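PDB 4Y9J: protein ACDH-11, isoform b, which is a flavoprotein of the acyl-CoA dehydrogenase family that holds flavin-adenine dinucleotide together with the ligand UCC. Local coordinates for residues G251-L256 and G299-G304; T205-I210 and A236-S241. All blocks are in the same frame, centred on the assembly; numbering follows the deposited sequence.

Contact 1: residues G251-L256 and G299-G304. With UCC (S-{(3S,5R,9R)-1-[(2R,3S,4R,5R)-5-(6-amino-9H-purin-9-yl)-4-hydroxy-3-(phosphonooxy)tetrahydrofuran-2-yl]-3,5,9-trihydroxy-8,8-dimethyl-3,5-dioxido-10,14-dioxo-2,4,6-trioxa-11,15-diaza-3lambda~5~,5lambda~5~-diphosphaheptadecan-17-yl} undecanethioate), chain F.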
ATOM      1  N   GLY B 251     -23.545 -29.099  25.745  1.00 51.39           N
ATOM      2  CA  GLY B 251     -24.052 -29.113  24.348  1.00 51.52           C
ATOM      3  C   GLY B 251     -23.013 -29.149  23.234  1.00 48.49           C
ATOM      4  O   GLY B 251     -23.372 -29.224  22.065  1.00 50.00           O
ATOM      5  N   LEU B 252     -21.730 -29.060  23.571  1.00 46.08           N
ATOM      6  CA  LEU B 252     -20.679 -29.026  22.575  1.00 44.39           C
ATOM      7  C   LEU B 252     -20.116 -30.389  22.238  1.00 46.42           C
ATOM      8  O   LEU B 252     -19.885 -31.211  23.134  1.00 47.01           O
ATOM      9  CB  LEU B 252     -19.584 -28.085  23.055  1.00 44.40           C
ATOM     10  CG  LEU B 252     -20.007 -26.629  23.169  1.00 43.71           C
ATOM     11  CD1 LEU B 252     -18.887 -25.862  23.845  1.00 44.20           C
ATOM     12  CD2 LEU B 252     -20.281 -26.014  21.784  1.00 44.50           C
ATOM     13  N   SER B 253     -19.967 -30.649  20.938  1.00 46.13           N
ATOM     14  CA  SER B 253     -19.272 -31.807  20.431  1.00 45.54           C
ATOM     15  C   SER B 253     -18.103 -31.385  19.535  1.00 45.91           C
ATOM     16  O   SER B 253     -18.050 -30.249  19.014  1.00 42.29           O
ATOM     17  CB  SER B 253     -20.263 -32.702  19.698  1.00 49.70           C
ATOM     18  OG  SER B 253     -21.394 -33.100  20.526  1.00 50.31           O
ATOM     19  N   LEU B 254     -17.163 -32.301  19.356  1.00 45.65           N
ATOM     20  CA  LEU B 254     -15.961 -32.053  18.560  1.00 45.67           C
ATOM     21  C   LEU B 254     -16.125 -32.588  17.146  1.00 44.65           C
ATOM     22  O   LEU B 254     -16.716 -33.634  16.962  1.00 45.80           O
ATOM     23  CB  LEU B 254     -14.765 -32.754  19.219  1.00 47.27           C
ATOM     24  CG  LEU B 254     -13.400 -32.541  18.570  1.00 48.03           C
ATOM     25  CD1 LEU B 254     -12.983 -31.086  18.589  1.00 46.17           C
ATOM     26  CD2 LEU B 254     -12.371 -33.408  19.267  1.00 50.13           C
ATOM     27  N   PHE B 255     -15.545 -31.871  16.182  1.00 40.51           N
ATOM     28  CA  PHE B 255     -15.635 -32.180  14.761  1.00 41.69           C
ATOM     29  C   PHE B 255     -14.317 -32.013  14.081  1.00 39.86           C
ATOM     30  O   PHE B 255     -13.510 -31.132  14.425  1.00 39.10           O
ATOM     31  CB  PHE B 255     -16.668 -31.286  14.022  1.00 42.12           C
ATOM     32  CG  PHE B 255     -18.068 -31.473  14.491  1.00 40.93           C
ATOM     33  CD1 PHE B 255     -18.508 -30.828  15.625  1.00 42.36           C
ATOM     34  CD2 PHE B 255     -18.922 -32.314  13.834  1.00 45.46           C
ATOM     35  CE1 PHE B 255     -19.793 -31.020  16.098  1.00 45.05           C
ATOM     36  CE2 PHE B 255     -20.242 -32.511  14.292  1.00 46.52           C
ATOM     37  CZ  PHE B 255     -20.664 -31.850  15.432  1.00 45.73           C
ATOM     38  N   LEU B 256     -14.147 -32.813  13.067  1.00 38.20           N
ATOM     39  CA  LEU B 256     -12.979 -32.780  12.203  1.00 39.64           C
ATOM     40  C   LEU B 256     -13.470 -32.517  10.805  1.00 38.92           C
ATOM     41  O   LEU B 256     -14.401 -33.213  10.372  1.00 40.73           O
ATOM     42  CB  LEU B 256     -12.215 -34.129  12.200  1.00 41.36           C
ATOM     43  CG  LEU B 256     -10.984 -34.219  11.281  1.00 41.05           C
ATOM     44  CD1 LEU B 256      -9.843 -33.325  11.713  1.00 38.68           C
ATOM     45  CD2 LEU B 256     -10.512 -35.692  11.174  1.00 43.96           C
ATOM     46  N   GLY B 299     -15.141 -38.229  18.982  1.00 58.31           N
ATOM     47  CA  GLY B 299     -15.408 -38.270  20.390  1.00 61.56           C
ATOM     48  C   GLY B 299     -16.898 -38.389  20.677  1.00 64.45           C
ATOM     49  O   GLY B 299     -17.740 -38.377  19.801  1.00 65.14           O
ATOM     50  N   ASP B 300     -17.201 -38.413  21.949  1.00 70.61           N
ATOM     51  CA  ASP B 300     -18.571 -38.528  22.432  1.00 70.90           C
ATOM     52  C   ASP B 300     -19.351 -37.210  22.336  1.00 67.25           C
ATOM     53  O   ASP B 300     -18.825 -36.131  22.670  1.00 60.34           O
ATOM     54  CB  ASP B 300     -18.499 -38.937  23.900  1.00 74.11           C
ATOM     55  CG  ASP B 300     -17.891 -40.330  24.091  1.00 76.66           C
ATOM     56  OD1 ASP B 300     -18.140 -41.198  23.240  1.00 77.34           O
ATOM     57  OD2 ASP B 300     -17.170 -40.527  25.098  1.00 77.32           O
ATOM     58  N   GLN B 301     -20.618 -37.310  21.953  1.00 64.36           N
ATOM     59  CA  GLN B 301     -21.498 -36.153  21.944  1.00 60.95           C
ATOM     60  C   GLN B 301     -21.588 -35.492  23.317  1.00 59.78           C
ATOM     61  O   GLN B 301     -21.748 -36.153  24.345  1.00 60.24           O
ATOM     62  CB  GLN B 301     -22.875 -36.569  21.464  1.00 62.23           C
ATOM     63  CG  GLN B 301     -23.772 -35.395  21.093  1.00 63.31           C
ATOM     64  CD  GLN B 301     -25.079 -35.847  20.446  1.00 65.59           C
ATOM     65  OE1 GLN B 301     -25.140 -36.902  19.813  1.00 67.26           O
ATOM     66  NE2 GLN B 301     -26.138 -35.061  20.627  1.00 65.37           N
ATOM     67  N   GLY B 302     -21.414 -34.179  23.356  1.00 54.93           N
ATOM     68  CA  GLY B 302     -21.538 -33.475  24.594  1.00 55.43           C
ATOM     69  C   GLY B 302     -20.210 -33.324  25.274  1.00 52.97           C
ATOM     70  O   GLY B 302     -20.109 -32.520  26.208  1.00 54.92           O
ATOM     71  N   ARG B 303     -19.195 -34.070  24.813  1.00 52.32           N
ATOM     72  CA  ARG B 303     -17.859 -33.990  25.442  1.00 55.53           C
ATOM     73  C   ARG B 303     -16.782 -33.405  24.522  1.00 53.36           C
ATOM     74  O   ARG B 303     -15.648 -33.889  24.474  1.00 52.78           O
ATOM     75  CB  ARG B 303     -17.399 -35.366  25.904  1.00 62.27           C
ATOM     76  CG  ARG B 303     -18.479 -36.202  26.631  1.00 67.48           C
ATOM     77  CD  ARG B 303     -18.343 -36.048  28.106  1.00 69.54           C
ATOM     78  NE  ARG B 303     -16.997 -36.450  28.495  1.00 70.20           N
ATOM     79  CZ  ARG B 303     -16.306 -35.887  29.481  1.00 71.84           C
ATOM     80  NH1 ARG B 303     -16.821 -34.900  30.209  1.00 77.52           N
ATOM     81  NH2 ARG B 303     -15.074 -36.290  29.729  1.00 71.36           N
ATOM     82  N   GLY B 304     -17.149 -32.360  23.791  1.00 50.26           N
ATOM     83  CA  GLY B 304     -16.230 -31.714  22.867  1.00 45.16           C
ATOM     84  C   GLY B 304     -15.112 -31.039  23.575  1.00 44.33           C
ATOM     85  O   GLY B 304     -13.964 -31.095  23.095  1.00 43.75           O
TER
HETATM   86  OA1 UCC F 702      -5.925 -19.439  20.557  1.00 45.76           O
HETATM   87  CA1 UCC F 702      -5.996 -20.427  19.728  1.00 48.78           C
HETATM   88  CA2 UCC F 702      -5.081 -20.751  18.542  1.00 47.78           C
HETATM   89  CA3 UCC F 702      -3.738 -20.097  18.440  1.00 52.51           C
HETATM   90  CA4 UCC F 702      -2.635 -21.100  17.963  1.00 53.68           C
HETATM   91  CA5 UCC F 702      -1.654 -21.363  19.114  1.00 50.35           C
HETATM   92  CA6 UCC F 702      -0.244 -21.375  18.636  1.00 48.77           C
HETATM   93  CA7 UCC F 702       0.733 -21.636  19.771  1.00 47.43           C
HETATM   94  CA8 UCC F 702       1.947 -21.768  18.942  1.00 49.55           C
HETATM   95  CA9 UCC F 702       3.159 -21.096  19.302  1.00 52.31           C
HETATM   96  C10 UCC F 702       3.573 -20.060  18.357  1.00 54.84           C
HETATM   97  C11 UCC F 702       3.507 -18.814  19.227  1.00 57.20           C
HETATM   98  S   UCC F 702      -7.180 -21.609  19.728  1.00 46.45           S
HETATM   99  CP1 UCC F 702      -8.369 -21.253  21.077  1.00 49.37           C
HETATM  100  CP2 UCC F 702      -7.791 -21.275  22.459  1.00 48.53           C
HETATM  101  NP1 UCC F 702      -8.833 -21.269  23.507  1.00 48.66           N
HETATM  102  CP3 UCC F 702      -8.455 -21.582  24.748  1.00 47.18           C
HETATM  103  OP1 UCC F 702      -7.287 -21.753  25.096  1.00 43.37           O
HETATM  104  CP4 UCC F 702      -9.561 -21.801  25.760  1.00 47.30           C
HETATM  105  CP5 UCC F 702      -9.283 -20.945  27.005  1.00 47.06           C
HETATM  106  NP2 UCC F 702     -10.296 -21.392  27.953  1.00 47.68           N
HETATM  107  CP6 UCC F 702     -10.180 -22.467  28.731  1.00 48.76           C
HETATM  108  OP2 UCC F 702      -9.158 -23.134  28.811  1.00 50.21           O
HETATM  109  CP8 UCC F 702     -11.379 -22.737  29.617  1.00 48.73           C
HETATM  110  OP3 UCC F 702     -10.904 -23.051  30.962  1.00 47.48           O
HETATM  111  CPB UCC F 702     -12.208 -23.952  29.278  1.00 52.98           C
HETATM  112  CP7 UCC F 702     -11.499 -25.265  28.911  1.00 51.17           C
HETATM  113  CP9 UCC F 702     -12.564 -23.635  27.760  1.00 49.45           C
HETATM  114  CPA UCC F 702     -13.674 -23.879  29.758  1.00 52.75           C
HETATM  115  O7  UCC F 702     -14.388 -25.064  29.323  1.00 54.11           O
HETATM  116  P2  UCC F 702     -15.740 -25.521  30.090  1.00 53.12           P
HETATM  117  O21 UCC F 702     -16.334 -26.745  29.412  1.00 56.52           O
HETATM  118  O22 UCC F 702     -16.521 -24.232  30.383  1.00 49.94           O
HETATM  119  O6  UCC F 702     -15.100 -25.915  31.533  1.00 52.88           O
HETATM  120  P1  UCC F 702     -15.077 -27.331  32.262  1.00 58.34           P
HETATM  121  O11 UCC F 702     -16.469 -27.879  32.538  1.00 58.05           O
HETATM  122  O12 UCC F 702     -14.142 -27.087  33.408  1.00 54.95           O
HETATM  123  O5' UCC F 702     -14.311 -28.242  31.092  1.00 57.41           O
HETATM  124  C5' UCC F 702     -14.987 -29.375  30.497  1.00 58.17           C
HETATM  125  C4' UCC F 702     -14.137 -30.657  30.587  1.00 58.34           C
HETATM  126  C3' UCC F 702     -13.846 -31.032  32.037  1.00 58.54           C
HETATM  127  O3' UCC F 702     -13.758 -32.435  32.034  1.00 61.18           O
HETATM  128  P3  UCC F 702     -14.783 -33.347  32.816  1.00 65.39           P
HETATM  129  O33 UCC F 702     -14.339 -34.736  32.414  1.00 61.86           O
HETATM  130  O32 UCC F 702     -16.116 -33.062  32.164  1.00 64.77           O
HETATM  131  O31 UCC F 702     -14.603 -32.933  34.298  1.00 65.76           O
HETATM  132  C2' UCC F 702     -12.475 -30.451  32.356  1.00 56.60           C
HETATM  133  O2' UCC F 702     -11.687 -31.212  33.270  1.00 55.96           O
HETATM  134  O4' UCC F 702     -12.854 -30.437  29.964  1.00 55.50           O
HETATM  135  C1' UCC F 702     -11.852 -30.591  30.961  1.00 57.70           C
HETATM  136  N9  UCC F 702     -10.712 -29.706  30.680  1.00 55.89           N
HETATM  137  C4  UCC F 702      -9.468 -30.166  30.598  1.00 54.64           C
HETATM  138  N3  UCC F 702      -8.884 -31.387  30.645  1.00 52.38           N
HETATM  139  C8  UCC F 702     -10.746 -28.359  30.546  1.00 55.36           C
HETATM  140  N7  UCC F 702      -9.494 -27.919  30.321  1.00 55.90           N
HETATM  141  C5  UCC F 702      -8.656 -28.981  30.329  1.00 53.88           C
HETATM  142  C6  UCC F 702      -7.205 -29.215  30.101  1.00 55.36           C
HETATM  143  N6  UCC F 702      -6.397 -28.155  29.845  1.00 55.29           N
HETATM  144  N1  UCC F 702      -6.731 -30.496  30.234  1.00 54.55           N
HETATM  145  C2  UCC F 702      -7.555 -31.531  30.497  1.00 53.38           C
HETATM  146  O   HOH W   1     -17.626 -34.878  20.511  1.00 50.77           O
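The hydroxyl of S253 accepts the backbone N-H of G302, with 3.0 Å between S253 OG and G302 N and an angle of 157° at the hydrogen. The chi1 of -56° sets OG anti to the carbonyl carbon of S253 and within reach of the turn, where CG of Q301 also packs against it; serine suits the place because its hydroxyl is short and can accept. One residue back, L252 O takes the N-H of G304 at 3.0 Å from G304 N, the donor standing above the carbonyl plane, 46° out of it.

The segment 299-304 can bend this way because D300 to R303 form a type II turn, closed by R303 N on D300 O. G302 has a positive phi, for which glycine is suited. G304 has no side chain, and the start of the helix can therefore lie flat against the S253-L254 backbone, with G304 CA 3.7 Å from L254 N; this is why glycine suits the place. A water bridges what the direct bonds miss: it accepts from L254 N and donates to D300 O.

R303, at the N-cap position, turns away from the strand. Its bent chain presents the guanidinium edge to the 3'-phosphate of UCC, with the phosphorus P3 in its plane; R303 NH1 donates to UCC O32 at 2.8 Å, and R303 NH2 bonds to O33 of the same group.

Strand 252-258 runs between strands 231-238 and 285-298, bonded to both, while helix 304-338 begins at G304 and lays V305 on L252 and I308 on L254.

Contact 2: residues T205-I210 and A236-S241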
ATOM      1  N   THR B 205     -22.104 -22.180  17.185  1.00 38.34           N
ATOM      2  CA  THR B 205     -22.100 -22.967  15.949  1.00 39.30           C
ATOM      3  C   THR B 205     -22.893 -24.217  16.119  1.00 40.72           C
ATOM      4  O   THR B 205     -22.793 -24.858  17.183  1.00 40.34           O
ATOM      5  CB  THR B 205     -20.662 -23.256  15.549  1.00 38.29           C
ATOM      6  OG1 THR B 205     -20.030 -22.002  15.319  1.00 38.15           O
ATOM      7  CG2 THR B 205     -20.569 -24.108  14.313  1.00 39.20           C
ATOM      8  N   TYR B 206     -23.708 -24.560  15.089  1.00 40.63           N
ATOM      9  CA  TYR B 206     -24.678 -25.627  15.138  1.00 43.31           C
ATOM     10  C   TYR B 206     -24.341 -26.631  14.060  1.00 43.79           C
ATOM     11  O   TYR B 206     -23.805 -26.259  12.990  1.00 44.38           O
ATOM     12  CB  TYR B 206     -26.123 -25.092  14.976  1.00 43.82           C
ATOM     13  CG  TYR B 206     -26.444 -24.206  16.133  1.00 42.81           C
ATOM     14  CD1 TYR B 206     -26.048 -22.884  16.132  1.00 41.03           C
ATOM     15  CD2 TYR B 206     -27.039 -24.715  17.277  1.00 44.06           C
ATOM     16  CE1 TYR B 206     -26.250 -22.065  17.227  1.00 42.13           C
ATOM     17  CE2 TYR B 206     -27.243 -23.930  18.384  1.00 44.09           C
ATOM     18  CZ  TYR B 206     -26.835 -22.601  18.369  1.00 44.06           C
ATOM     19  OH  TYR B 206     -27.072 -21.779  19.432  1.00 45.49           O
ATOM     20  N   ALA B 207     -24.607 -27.888  14.363  1.00 45.43           N
ATOM     21  CA  ALA B 207     -24.288 -29.016  13.484  1.00 45.90           C
ATOM     22  C   ALA B 207     -25.553 -29.770  13.172  1.00 48.67           C
ATOM     23  O   ALA B 207     -26.232 -30.273  14.084  1.00 50.32           O
ATOM     24  CB  ALA B 207     -23.297 -29.951  14.156  1.00 46.10           C
ATOM     25  N   VAL B 208     -25.872 -29.864  11.882  1.00 47.18           N
ATOM     26  CA  VAL B 208     -27.078 -30.520  11.475  1.00 49.83           C
ATOM     27  C   VAL B 208     -26.743 -31.841  10.828  1.00 50.62           C
ATOM     28  O   VAL B 208     -26.024 -31.882   9.862  1.00 50.44           O
ATOM     29  CB  VAL B 208     -27.880 -29.667  10.491  1.00 50.22           C
ATOM     30  CG1 VAL B 208     -29.063 -30.453   9.954  1.00 51.75           C
ATOM     31  CG2 VAL B 208     -28.369 -28.399  11.186  1.00 50.08           C
ATOM     32  N   GLN B 209     -27.322 -32.925  11.325  1.00 55.88           N
ATOM     33  CA  GLN B 209     -26.932 -34.239  10.833  1.00 56.01           C
ATOM     34  C   GLN B 209     -27.230 -34.399   9.363  1.00 56.27           C
ATOM     35  O   GLN B 209     -28.334 -34.155   8.924  1.00 58.44           O
ATOM     36  CB  GLN B 209     -27.639 -35.333  11.620  1.00 58.91           C
ATOM     37  CG  GLN B 209     -27.095 -36.727  11.320  1.00 59.91           C
ATOM     38  CD  GLN B 209     -27.872 -37.815  12.046  1.00 63.98           C
ATOM     39  OE1 GLN B 209     -29.098 -37.816  12.034  1.00 64.20           O
ATOM     40  NE2 GLN B 209     -27.166 -38.707  12.724  1.00 63.85           N
ATOM     41  N   ILE B 210     -26.246 -34.844   8.607  1.00 56.46           N
ATOM     42  CA  ILE B 210     -26.485 -35.255   7.228  1.00 59.41           C
ATOM     43  C   ILE B 210     -26.661 -36.759   7.148  1.00 62.66           C
ATOM     44  O   ILE B 210     -27.581 -37.235   6.476  1.00 63.04           O
ATOM     45  CB  ILE B 210     -25.319 -34.950   6.325  1.00 59.18           C
ATOM     46  CG1 ILE B 210     -25.097 -33.461   6.287  1.00 57.14           C
ATOM     47  CG2 ILE B 210     -25.583 -35.514   4.928  1.00 62.60           C
ATOM     48  CD1 ILE B 210     -23.946 -33.083   5.373  1.00 57.63           C
ATOM     49  N   ALA B 236     -19.023 -27.582  17.914  1.00 39.97           N
ATOM     50  CA  ALA B 236     -20.352 -27.152  17.532  1.00 40.70           C
ATOM     51  C   ALA B 236     -21.412 -27.838  18.365  1.00 43.63           C
ATOM     52  O   ALA B 236     -21.136 -28.848  19.003  1.00 44.03           O
ATOM     53  CB  ALA B 236     -20.589 -27.473  16.057  1.00 41.82           C
ATOM     54  N   ARG B 237     -22.629 -27.300  18.326  1.00 43.87           N
ATOM     55  CA  ARG B 237     -23.780 -27.851  19.007  1.00 45.61           C
ATOM     56  C   ARG B 237     -24.665 -28.628  18.088  1.00 47.45           C
ATOM     57  O   ARG B 237     -25.190 -28.095  17.110  1.00 46.88           O
ATOM     58  CB  ARG B 237     -24.610 -26.730  19.592  1.00 45.62           C
ATOM     59  CG  ARG B 237     -23.846 -25.861  20.570  1.00 44.86           C
ATOM     60  CD  ARG B 237     -24.739 -24.841  21.280  1.00 45.36           C
ATOM     61  NE  ARG B 237     -23.859 -23.935  21.977  1.00 45.19           N
ATOM     62  CZ  ARG B 237     -23.318 -24.144  23.172  1.00 45.89           C
ATOM     63  NH1 ARG B 237     -23.657 -25.236  23.905  1.00 47.96           N
ATOM     64  NH2 ARG B 237     -22.443 -23.253  23.634  1.00 41.94           N
ATOM     65  N   ILE B 238     -24.871 -29.898  18.438  1.00 48.86           N
ATOM     66  CA  ILE B 238     -25.594 -30.786  17.593  1.00 50.56           C
ATOM     67  C   ILE B 238     -27.053 -30.440  17.785  1.00 51.34           C
ATOM     68  O   ILE B 238     -27.481 -30.161  18.914  1.00 52.09           O
ATOM     69  CB  ILE B 238     -25.289 -32.265  17.931  1.00 52.23           C
ATOM     70  CG1 ILE B 238     -23.860 -32.568  17.424  1.00 50.96           C
ATOM     71  CG2 ILE B 238     -26.358 -33.151  17.316  1.00 53.73           C
ATOM     72  CD1 ILE B 238     -23.504 -34.037  17.428  1.00 53.25           C
ATOM     73  N   VAL B 239     -27.769 -30.360  16.677  1.00 51.81           N
ATOM     74  CA  VAL B 239     -29.196 -30.051  16.671  1.00 54.63           C
ATOM     75  C   VAL B 239     -29.982 -31.371  16.675  1.00 59.41           C
ATOM     76  O   VAL B 239     -29.755 -32.217  15.832  1.00 58.31           O
ATOM     77  CB  VAL B 239     -29.575 -29.278  15.380  1.00 54.62           C
ATOM     78  CG1 VAL B 239     -31.064 -28.958  15.370  1.00 57.07           C
ATOM     79  CG2 VAL B 239     -28.737 -28.010  15.228  1.00 52.54           C
ATOM     80  N   ASP B 240     -30.905 -31.532  17.624  1.00 62.08           N
ATOM     81  CA  ASP B 240     -31.677 -32.762  17.701  1.00 66.33           C
ATOM     82  C   ASP B 240     -32.832 -32.780  16.668  1.00 68.25           C
ATOM     83  O   ASP B 240     -33.039 -31.816  15.938  1.00 67.32           O
ATOM     84  CB  ASP B 240     -32.165 -32.989  19.133  1.00 67.99           C
ATOM     85  CG  ASP B 240     -33.147 -31.959  19.584  1.00 68.56           C
ATOM     86  OD1 ASP B 240     -33.925 -31.445  18.775  1.00 67.71           O
ATOM     87  OD2 ASP B 240     -33.139 -31.649  20.768  1.00 71.99           O
ATOM     88  N   SER B 241     -33.576 -33.881  16.602  1.00 70.44           N
ATOM     89  CA  SER B 241     -34.670 -34.028  15.630  1.00 70.96           C
ATOM     90  C   SER B 241     -35.864 -33.071  15.889  1.00 71.46           C
ATOM     91  O   SER B 241     -36.789 -33.016  15.102  1.00 71.99           O
ATOM     92  CB  SER B 241     -35.159 -35.473  15.656  1.00 73.08           C
ATOM     93  OG  SER B 241     -35.669 -35.743  16.951  1.00 73.07           O
TER
HETATM   94  O   HOH W   2     -29.510 -32.606  13.265  1.00 49.33           O
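T205 O receives the N-H of R237 in the shortest bond between the two segments, 2.7 Å from R237 N and nearly straight at 167°, the donor tilted modestly from the carbonyl plane. R237 O in turn accepts from A207 N at 2.8 Å, here from a donor well above the carbonyl plane, and A207 O takes V239 N at 3.0 Å. The bonds alternate between the chains, as in a parallel pair, with Y206 beside R237 and A207 beside I238. Farther on the strands part, and a water spans the gap, accepting from Q209 N and donating to V239 O.

Y206 and R237 share one face of the sheet. With chi1 of -64° the phenol swings beside its own backbone N, and its CD2 and CE2 atoms meet CB and CD of R237, CE2 lying 3.9 Å from R237 CD; the two side chains cross at a slant, ring and guanidinium planes 49° apart. The arginine chain is extended from CG to NE, which carries its charged end past the ring; there NH1 donates to G248 O and L246 O, and NH2 to C203 O and A200 O, so a buried arginine finds carbonyl partners. Y206 OH is hydrogen-bonded to D204. V239 CG2 lies near the ring plane at its edge and rests 3.9 Å from Y206 CB.

On the other face the small A207 and A236 meet, A207 CB sitting 4.1 Å from A236 CB, with I238 CG1 alongside A207 CB. R5, H6 and A4 of the second subunit pack on Y206, V208 and V239. Strands 206-209 and 231-238 thus make a parallel pair within the mixed beta sheet of the middle domain, the beta domain of the acyl-CoA dehydrogenase fold.

In the fold
Contact 2 closes along the chain before contact 1 opens; their centres lie 11 Å apart, and both reach the same sheet. Strand 231-238 belongs to contact 2 and its neighbour 252-258 to contact 1; S253 N probably bonds to A236 O at 2.9 Å. F255 bridges the two by packing, its CZ 3.5 Å from A207 CB, and G251 O rests on CG of R237. Contact 1 touches the ligand itself, since R303 grips the 3'-phosphate of UCC, whereas the R237 side chain of contact 2 stays about 9 Å from UCC. The side chains of L254 and T205 are each about 11 Å from flavin-adenine dinucleotide.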